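Putative lipoprotein YcdA (Bacillus subtilis subsp. subtilis str. 168, PDB 4R4G) is of unknown function but is probably a membrane-attached lipoprotein of the cell surface, built from an Ig-like N-terminal domain and an alpha/beta C-terminal domain. Local coordinates at residues A[62-66]-A[98-103]; A[247-251]-A[282-286]. One frame throughout, in Å; residues are numbered along the deposited sequence.

Contact 1: A[62-66]-A[98-103]; sequences FTLYQ and LFFVVD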
loop_
_atom_site.group_PDB
_atom_site.type_symbol
_atom_site.label_atom_id
_atom_site.label_comp_id
_atom_site.label_asym_id
_atom_site.label_seq_id
_atom_site.Cartn_x
_atom_site.Cartn_y
_atom_site.Cartn_z
ATOM N N PHE A 62 6.891 23.223 19.257
ATOM C CA PHE A 62 7.818 22.095 19.186
ATOM C C PHE A 62 8.564 22.117 17.879
ATOM O O PHE A 62 7.989 22.452 16.841
ATOM C CB PHE A 62 7.091 20.743 19.343
ATOM C CG PHE A 62 6.291 20.553 20.612
ATOM C CD1 PHE A 62 5.004 21.077 20.729
ATOM C CD2 PHE A 62 6.804 19.811 21.672
ATOM C CE1 PHE A 62 4.249 20.869 21.879
ATOM C CE2 PHE A 62 6.042 19.594 22.821
ATOM C CZ PHE A 62 4.765 20.115 22.911
ATOM N N THR A 63 9.856 21.770 17.932
ATOM C CA THR A 63 10.735 21.660 16.769
ATOM C C THR A 63 11.482 20.346 16.889
ATOM O O THR A 63 11.764 19.889 18.004
ATOM C CB THR A 63 11.687 22.865 16.633
ATOM O OG1 THR A 63 12.516 22.935 17.785
ATOM C CG2 THR A 63 10.954 24.190 16.454
ATOM N N LEU A 64 11.790 19.726 15.756
ATOM C CA LEU A 64 12.566 18.504 15.783
ATOM C C LEU A 64 13.835 18.686 15.012
ATOM O O LEU A 64 13.824 19.259 13.923
ATOM C CB LEU A 64 11.777 17.311 15.206
ATOM C CG LEU A 64 12.352 15.937 15.515
ATOM C CD1 LEU A 64 11.698 15.340 16.723
ATOM C CD2 LEU A 64 12.160 15.043 14.396
ATOM N N TYR A 65 14.921 18.150 15.550
ATOM C CA TYR A 65 16.215 18.115 14.904
ATOM C C TYR A 65 16.559 16.685 14.627
ATOM O O TYR A 65 16.301 15.818 15.459
ATOM C CB TYR A 65 17.301 18.782 15.761
ATOM C CG TYR A 65 17.219 20.296 15.755
ATOM C CD1 TYR A 65 16.311 20.971 16.569
ATOM C CD2 TYR A 65 18.059 21.056 14.951
ATOM C CE1 TYR A 65 16.228 22.364 16.562
ATOM C CE2 TYR A 65 17.941 22.445 14.887
ATOM C CZ TYR A 65 17.036 23.097 15.706
ATOM O OH TYR A 65 16.988 24.475 15.697
ATOM N N GLN A 66 17.097 16.427 13.433
ATOM C CA GLN A 66 17.650 15.150 13.016
ATOM C C GLN A 66 19.109 15.411 12.887
ATOM O O GLN A 66 19.507 16.267 12.085
ATOM C CB GLN A 66 17.021 14.690 11.718
ATOM C CG GLN A 66 17.508 13.355 11.268
ATOM C CD GLN A 66 16.981 13.103 9.910
ATOM O OE1 GLN A 66 15.897 12.549 9.743
ATOM N NE2 GLN A 66 17.718 13.565 8.920
ATOM N N LEU A 98 2.353 15.194 17.156
ATOM C CA LEU A 98 3.240 16.071 16.410
ATOM C C LEU A 98 3.827 15.259 15.286
ATOM O O LEU A 98 4.036 14.059 15.433
ATOM C CB LEU A 98 4.339 16.687 17.288
ATOM C CG LEU A 98 3.958 17.271 18.633
ATOM C CD1 LEU A 98 5.174 17.394 19.488
ATOM C CD2 LEU A 98 3.231 18.627 18.491
ATOM N N PHE A 99 4.045 15.893 14.142
ATOM C CA PHE A 99 4.502 15.220 12.937
ATOM C C PHE A 99 5.687 15.964 12.335
ATOM O O PHE A 99 5.651 17.194 12.203
ATOM C CB PHE A 99 3.341 15.137 11.932
ATOM C CG PHE A 99 2.094 14.457 12.446
ATOM C CD1 PHE A 99 1.150 15.163 13.180
ATOM C CD2 PHE A 99 1.828 13.126 12.134
ATOM C CE1 PHE A 99 0.003 14.534 13.661
ATOM C CE2 PHE A 99 0.682 12.497 12.615
ATOM C CZ PHE A 99 -0.212 13.200 13.390
ATOM N N PHE A 100 6.742 15.215 11.985
ATOM C CA PHE A 100 7.971 15.779 11.460
ATOM C C PHE A 100 8.532 14.924 10.363
ATOM O O PHE A 100 8.570 13.707 10.497
ATOM C CB PHE A 100 9.018 15.930 12.575
ATOM C CG PHE A 100 8.605 16.836 13.708
ATOM C CD1 PHE A 100 8.714 18.216 13.592
ATOM C CD2 PHE A 100 8.117 16.309 14.899
ATOM C CE1 PHE A 100 8.319 19.055 14.633
ATOM C CE2 PHE A 100 7.740 17.148 15.949
ATOM C CZ PHE A 100 7.825 18.515 15.802
ATOM N N VAL A 101 9.001 15.571 9.294
ATOM C CA VAL A 101 9.605 14.911 8.142
ATOM C C VAL A 101 11.009 14.475 8.557
ATOM O O VAL A 101 11.831 15.326 8.900
ATOM C CB VAL A 101 9.617 15.852 6.903
ATOM C CG1 VAL A 101 10.173 15.147 5.682
ATOM C CG2 VAL A 101 8.235 16.428 6.624
ATOM N N VAL A 102 11.264 13.157 8.532
ATOM C CA VAL A 102 12.517 12.521 8.960
ATOM C C VAL A 102 12.985 11.403 8.012
ATOM O O VAL A 102 12.186 10.742 7.347
ATOM C CB VAL A 102 12.389 11.922 10.404
ATOM C CG1 VAL A 102 12.216 13.008 11.452
ATOM C CG2 VAL A 102 11.268 10.871 10.509
ATOM N N ASP A 103 14.293 11.163 8.038
ATOM C CA ASP A 103 14.993 10.055 7.408
ATOM C C ASP A 103 15.043 8.964 8.501
ATOM O O ASP A 103 15.519 9.231 9.601
ATOM C CB ASP A 103 16.384 10.509 6.921
ATOM C CG ASP A 103 16.336 11.592 5.853
ATOM O OD1 ASP A 103 15.946 11.281 4.714
ATOM O OD2 ASP A 103 16.745 12.744 6.144
#

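Contact 2: A[247-251]-A[282-286]; sequences SLSDR and EFKKL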
loop_
_atom_site.group_PDB
_atom_site.type_symbol
_atom_site.label_atom_id
_atom_site.label_comp_id
_atom_site.label_asym_id
_atom_site.label_seq_id
_atom_site.Cartn_x
_atom_site.Cartn_y
_atom_site.Cartn_z
ATOM N N SER A 247 1.672 -9.981 -29.990
ATOM C CA SER A 247 1.777 -11.018 -31.025
ATOM C C SER A 247 0.768 -12.148 -30.917
ATOM O O SER A 247 0.630 -12.885 -31.894
ATOM C CB SER A 247 3.169 -11.638 -31.003
ATOM O OG SER A 247 3.458 -12.225 -29.746
ATOM N N LEU A 248 0.082 -12.322 -29.762
ATOM C CA LEU A 248 -0.824 -13.466 -29.506
ATOM C C LEU A 248 -1.836 -13.707 -30.629
ATOM O O LEU A 248 -2.045 -14.862 -31.032
ATOM C CB LEU A 248 -1.537 -13.331 -28.152
ATOM C CG LEU A 248 -2.203 -14.584 -27.564
ATOM C CD1 LEU A 248 -1.288 -15.804 -27.599
ATOM C CD2 LEU A 248 -2.662 -14.322 -26.154
ATOM N N SER A 249 -2.419 -12.619 -31.157
ATOM C CA SER A 249 -3.359 -12.635 -32.291
ATOM C C SER A 249 -2.784 -13.445 -33.432
ATOM O O SER A 249 -3.336 -14.490 -33.776
ATOM C CB SER A 249 -3.648 -11.205 -32.762
ATOM O OG SER A 249 -2.469 -10.500 -33.133
ATOM N N ASP A 250 -1.613 -12.998 -33.944
ATOM C CA ASP A 250 -0.878 -13.602 -35.059
ATOM C C ASP A 250 -0.449 -15.037 -34.744
ATOM O O ASP A 250 -0.628 -15.903 -35.585
ATOM C CB ASP A 250 0.340 -12.742 -35.450
ATOM C CG ASP A 250 0.003 -11.323 -35.895
ATOM O OD1 ASP A 250 -0.920 -11.164 -36.727
ATOM O OD2 ASP A 250 0.689 -10.377 -35.443
ATOM N N ARG A 251 0.055 -15.298 -33.531
ATOM C CA ARG A 251 0.491 -16.630 -33.112
ATOM C C ARG A 251 -0.622 -17.636 -33.226
ATOM O O ARG A 251 -0.381 -18.748 -33.697
ATOM C CB ARG A 251 1.004 -16.610 -31.679
ATOM C CG ARG A 251 2.206 -15.730 -31.495
ATOM C CD ARG A 251 2.570 -15.719 -30.043
ATOM N NE ARG A 251 3.788 -16.481 -29.830
ATOM C CZ ARG A 251 4.942 -15.924 -29.524
ATOM N NH1 ARG A 251 5.031 -14.613 -29.363
ATOM N NH2 ARG A 251 6.021 -16.671 -29.376
ATOM N N GLU A 282 0.630 -20.860 -26.361
ATOM C CA GLU A 282 1.192 -19.696 -27.044
ATOM C C GLU A 282 1.341 -18.515 -26.089
ATOM O O GLU A 282 2.332 -17.792 -26.190
ATOM C CB GLU A 282 0.354 -19.307 -28.269
ATOM C CG GLU A 282 0.501 -20.262 -29.435
ATOM C CD GLU A 282 1.913 -20.547 -29.925
ATOM O OE1 GLU A 282 2.696 -19.593 -30.153
ATOM O OE2 GLU A 282 2.213 -21.747 -30.124
ATOM N N PHE A 283 0.380 -18.318 -25.159
ATOM C CA PHE A 283 0.461 -17.260 -24.141
ATOM C C PHE A 283 1.700 -17.468 -23.260
ATOM O O PHE A 283 2.428 -16.524 -22.998
ATOM C CB PHE A 283 -0.809 -17.232 -23.267
ATOM C CG PHE A 283 -0.851 -16.052 -22.323
ATOM C CD1 PHE A 283 -0.198 -16.095 -21.094
ATOM C CD2 PHE A 283 -1.505 -14.878 -22.682
ATOM C CE1 PHE A 283 -0.201 -14.993 -20.243
ATOM C CE2 PHE A 283 -1.524 -13.780 -21.815
ATOM C CZ PHE A 283 -0.878 -13.848 -20.598
ATOM N N LYS A 284 1.927 -18.704 -22.802
ATOM C CA LYS A 284 3.071 -19.129 -21.995
ATOM C C LYS A 284 4.414 -18.838 -22.700
ATOM O O LYS A 284 5.443 -18.830 -22.034
ATOM C CB LYS A 284 2.979 -20.640 -21.696
ATOM C CG LYS A 284 2.068 -21.062 -20.530
ATOM C CD LYS A 284 1.950 -22.609 -20.542
ATOM C CE LYS A 284 0.862 -23.179 -19.667
ATOM N NZ LYS A 284 0.721 -24.644 -19.864
ATOM N N LYS A 285 4.410 -18.616 -24.030
ATOM C CA LYS A 285 5.595 -18.311 -24.844
ATOM C C LYS A 285 5.945 -16.813 -24.863
ATOM O O LYS A 285 7.026 -16.460 -25.338
ATOM C CB LYS A 285 5.361 -18.735 -26.284
ATOM C CG LYS A 285 5.366 -20.222 -26.546
ATOM C CD LYS A 285 5.444 -20.426 -28.037
ATOM C CE LYS A 285 5.000 -21.788 -28.421
ATOM N NZ LYS A 285 4.951 -21.921 -29.890
ATOM N N LEU A 286 5.013 -15.929 -24.425
ATOM C CA LEU A 286 5.206 -14.486 -24.493
ATOM C C LEU A 286 6.076 -13.962 -23.364
ATOM O O LEU A 286 6.002 -14.454 -22.240
ATOM C CB LEU A 286 3.873 -13.738 -24.457
ATOM C CG LEU A 286 2.710 -14.171 -25.299
ATOM C CD1 LEU A 286 1.423 -13.613 -24.706
ATOM C CD2 LEU A 286 2.853 -13.735 -26.734
#

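Contact 1: A[62-66]-A[98-103]
Q66 reaches from strand 62-66 to D103 in segment 98-103, and its amide is gripped twice there. The chain leaves CB with CG anti to the backbone N (chi1 -178°) and stays extended through CD, which carries the amide across the gap. OE1 lies 3.6 Å from V102 CB and accepts a hydrogen bond from D103 N at 2.7 Å, the donor lying in the carbonyl plane. NE2, the other branch, donates to D103 OD2 at 3.1 Å; the carboxylate oxygen lies close to the amide plane and offers its anti lone pair.

Back along both strands the contact is apolar. L64 sets CB over one face of the F100 ring, a CH-pi contact 3.6 Å from the ring centroid, while its CD2 turns to V102 CG1. L98 lays CD1 over a face of the F62 ring, 3.7 Å from the centroid, a second CH-pi contact. The strands belong to different sheets of the Ig-like domain, which places these buried side chains between the sheets, with L110 and Y112 of strand 107-112 beside the phenylalanines; the segments run 26° from parallel. One accepted and one donated hydrogen bond fix the rotation of the Q66 amide, leaving a polar closure at one end of an otherwise apolar interface.

Contact 2: A[247-251]-A[282-286]
The charged part of this contact centres on R251 and E282, which cross obliquely. R251 NE donates to E282 OE1 at 3.3 Å, a weak hydrogen bond within a salt bridge, and the carboxylate oxygen sits at the guanidinium edge with the two planar groups 31° apart. The other oxygen, E282 OE2, takes a hydrogen bond from K285 NZ at 2.8 Å, on its syn side but 26° out of the carboxylate plane, so the carboxylate joins R251 and K285 in a three-residue network. Its negative charge probably offsets the like charges of R251 NH2 and K285 NZ, which stand 5.4 Å apart.

A further polar bond holds the guanidinium from its own segment. S247 OG accepts a hydrogen bond from R251 NH1 at 2.9 Å, nearly in the guanidinium plane, so both S247 and E282 act along the edge of the group and limit its rotation. The bend at chi3 of R251 (108°) turns the end of the chain toward these partners.

Van der Waals packing against polar atoms comes from L286, which slides past R251 in the opposite direction, its CD2 lying 3.5 Å from R251 NH1 and close to S247 OG as well. The apolar contacts belong to L248. It sends CD2 to the edge of the F283 ring, where it meets CD2 of that residue at 3.7 Å, and the same L248 methyl lies 4.4 Å from L286 CD1, while L248 CD1 lies 3.9 Å from E282 CB.

The contact thus joins the N-terminal part of helix 248-260 to the C-terminal part of helix 268-283, with a type I beta turn from F283 to L286. On the side of helix 203-219, F283 packs on I212 and L216, and both F283 and L286 touch V243 of strand 233-244.

Overall arrangement
The two contacts lie on opposite sides of the centre of an elongated chain, their centres 53 Å and their nearest atoms about 39 Å apart, and they share no helix, strand or sheet. They come in series: contact 1 closes within the DUF4352 range before contact 2 opens within the DUF5105 range. The first joins two antiparallel sheets of the N-terminal Ig-like domain; the second brings together two helices, 248-260 and 268-283, of the C-terminal domain. Several helices, including 134-141 and 145-157, come between them in sequence. Each contact therefore lies within its own domain, and neither bridges the two.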